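Local coordinates for protein cyclic GMP-AMP synthase-like receptor (Tribolium castaneum, PDB 7LT2) that senses double-stranded RNA in innate immunity and makes the cyclic dinucleotide 2',3'-cGAMP from ATP and GTP, at residues Asn4-Ile9 against Glu359-His364. Residues are numbered along the deposited sequence; the frame is centred on the assembly and turned at random.
Sequences NILNDI and ENIAKH
Leu6 and Ile361 meet through their methyl groups, and about one turn after Leu6, Ile9 reaches Ala362, the residue next to Ile361. Both contacts are apolar. In the first, CD2 of Leu6 lies 3.7 Å from CG2 of Ile361. The same methyl also touches CD1 of Ile361, at 3.9 Å, so one leucine branch meets both branch ends of the isoleucine. The two side chains cross at about a right angle. In Ile361, CG2 stands anti to the backbone N (chi1 -65°), which sets it toward Leu6 CD2, and the extended CG1-CD1 arm (chi2 173°) brings the CD1 methyl to the same leucine methyl. In the second contact, CD1 of Ile9 is 3.6 Å from CB of Ala362. The short alanine also lets this methyl come within 3.9 Å of Ala362 CA. Ile9 carries CG1 in an extended line to CD1, which brings the tip to the neighbouring helix.

The polar groups bond within their own segment or to other parts of the chain, not across the contact. Ile9 N bonds to Ile5 O at 3.0 Å in the first turn of helix 5-13. Lys363 NZ gives a hydrogen bond to Asn360 OD1 at 3.0 Å, tilted 28° from the carbonyl plane. Asn360 ND2 bonds to the backbone O of Asp353, and Asp8 forms a salt bridge with Arg12.

Leu6 also packs on Phe305, and Ile361 on Ile354. Tyr374 touches both Ile9 and Ala362. The contact thus joins the N-terminal helix to a short helix near the C-terminus in the helical lobe of this Mab-21 family nucleotidyltransferase, beside helices 301-318, 337-354 and 368-375. No hydrogen bond links the segments, so their direct association rests on the fit of buried aliphatic groups.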
loop_
_atom_site.group_PDB
_atom_site.type_symbol
_atom_site.label_atom_id
_atom_site.label_comp_id
_atom_site.label_asym_id
_atom_site.label_seq_id
_atom_site.Cartn_x
_atom_site.Cartn_y
_atom_site.Cartn_z
ATOM N N ASN A 4 2.916 -29.838 -7.048
ATOM C CA ASN A 4 2.733 -29.109 -5.800
ATOM C C ASN A 4 4.001 -28.385 -5.358
ATOM O O ASN A 4 4.012 -27.805 -4.264
ATOM C CB ASN A 4 2.252 -30.060 -4.693
ATOM C CG ASN A 4 1.677 -29.325 -3.500
ATOM O OD1 ASN A 4 0.725 -28.557 -3.630
ATOM N ND2 ASN A 4 2.255 -29.556 -2.326
ATOM N N ILE A 5 5.052 -28.379 -6.182
ATOM C CA ILE A 5 6.331 -27.796 -5.779
ATOM C C ILE A 5 6.166 -26.320 -5.442
ATOM O O ILE A 5 6.645 -25.843 -4.406
ATOM C CB ILE A 5 7.385 -27.997 -6.881
ATOM C CG1 ILE A 5 7.806 -29.465 -6.968
ATOM C CG2 ILE A 5 8.588 -27.098 -6.637
ATOM C CD1 ILE A 5 8.778 -29.745 -8.095
ATOM N N LEU A 6 5.490 -25.573 -6.315
ATOM C CA LEU A 6 5.387 -24.131 -6.109
ATOM C C LEU A 6 4.478 -23.802 -4.933
ATOM O O LEU A 6 4.800 -22.927 -4.122
ATOM C CB LEU A 6 4.900 -23.457 -7.390
ATOM C CG LEU A 6 5.945 -23.453 -8.506
ATOM C CD1 LEU A 6 5.360 -22.906 -9.787
ATOM C CD2 LEU A 6 7.150 -22.629 -8.076
ATOM N N ASN A 7 3.349 -24.505 -4.814
ATOM C CA ASN A 7 2.454 -24.293 -3.680
ATOM C C ASN A 7 3.143 -24.629 -2.360
ATOM O O ASN A 7 2.919 -23.957 -1.347
ATOM C CB ASN A 7 1.188 -25.128 -3.864
ATOM C CG ASN A 7 0.259 -25.057 -2.668
ATOM O OD1 ASN A 7 0.003 -26.062 -2.000
ATOM N ND2 ASN A 7 -0.245 -23.868 -2.387
ATOM N N ASP A 8 3.999 -25.657 -2.361
ATOM C CA ASP A 8 4.730 -26.036 -1.155
ATOM C C ASP A 8 5.743 -24.964 -0.760
ATOM O O ASP A 8 5.848 -24.606 0.421
ATOM C CB ASP A 8 5.412 -27.390 -1.381
ATOM C CG ASP A 8 6.252 -27.842 -0.200
ATOM O OD1 ASP A 8 5.697 -28.033 0.902
ATOM O OD2 ASP A 8 7.474 -28.029 -0.385
ATOM N N ILE A 9 6.495 -24.442 -1.732
ATOM C CA ILE A 9 7.422 -23.341 -1.465
ATOM C C ILE A 9 6.677 -22.151 -0.873
ATOM O O ILE A 9 7.111 -21.547 0.117
ATOM C CB ILE A 9 8.167 -22.949 -2.756
ATOM C CG1 ILE A 9 9.094 -24.084 -3.206
ATOM C CG2 ILE A 9 8.939 -21.641 -2.562
ATOM C CD1 ILE A 9 9.746 -23.826 -4.545
ATOM N N GLU A 359 12.412 -28.603 -10.568
ATOM C CA GLU A 359 13.138 -28.805 -9.320
ATOM C C GLU A 359 14.227 -27.762 -9.099
ATOM O O GLU A 359 14.749 -27.665 -7.982
ATOM C CB GLU A 359 13.751 -30.209 -9.283
ATOM C CG GLU A 359 14.975 -30.401 -10.169
ATOM C CD GLU A 359 14.625 -30.661 -11.624
ATOM O OE1 GLU A 359 13.429 -30.580 -11.982
ATOM O OE2 GLU A 359 15.550 -30.952 -12.412
ATOM N N ASN A 360 14.583 -26.987 -10.124
ATOM C CA ASN A 360 15.544 -25.903 -9.972
ATOM C C ASN A 360 14.911 -24.602 -9.495
ATOM O O ASN A 360 15.648 -23.670 -9.154
ATOM C CB ASN A 360 16.275 -25.646 -11.296
ATOM C CG ASN A 360 17.200 -26.782 -11.682
ATOM O OD1 ASN A 360 17.519 -27.641 -10.863
ATOM N ND2 ASN A 360 17.644 -26.784 -12.934
ATOM N N ILE A 361 13.579 -24.507 -9.468
ATOM C CA ILE A 361 12.937 -23.247 -9.095
ATOM C C ILE A 361 13.319 -22.853 -7.675
ATOM O O ILE A 361 13.696 -21.704 -7.412
ATOM C CB ILE A 361 11.411 -23.348 -9.255
ATOM C CG1 ILE A 361 11.032 -23.546 -10.722
ATOM C CG2 ILE A 361 10.739 -22.103 -8.690
ATOM C CD1 ILE A 361 9.543 -23.819 -10.930
ATOM N N ALA A 362 13.216 -23.799 -6.736
ATOM C CA ALA A 362 13.537 -23.507 -5.343
ATOM C C ALA A 362 14.985 -23.074 -5.177
ATOM O O ALA A 362 15.299 -22.291 -4.272
ATOM C CB ALA A 362 13.253 -24.726 -4.466
ATOM N N LYS A 363 15.880 -23.572 -6.033
ATOM C CA LYS A 363 17.279 -23.179 -5.944
ATOM C C LYS A 363 17.471 -21.702 -6.268
ATOM O O LYS A 363 18.389 -21.066 -5.739
ATOM C CB LYS A 363 18.123 -24.043 -6.880
ATOM C CG LYS A 363 18.000 -25.536 -6.620
ATOM C CD LYS A 363 18.720 -26.334 -7.697
ATOM C CE LYS A 363 18.527 -27.824 -7.500
ATOM N NZ LYS A 363 19.206 -28.619 -8.569
ATOM N N HIS A 364 16.620 -21.140 -7.129
ATOM C CA HIS A 364 16.708 -19.725 -7.467
ATOM C C HIS A 364 15.895 -18.845 -6.533
ATOM O O HIS A 364 16.263 -17.687 -6.309
ATOM C CB HIS A 364 16.234 -19.484 -8.904
ATOM C CG HIS A 364 17.111 -20.106 -9.944
ATOM N ND1 HIS A 364 18.262 -19.503 -10.403
ATOM C CD2 HIS A 364 17.000 -21.273 -10.621
ATOM C CE1 HIS A 364 18.829 -20.277 -11.312
ATOM N NE2 HIS A 364 18.083 -21.356 -11.464
#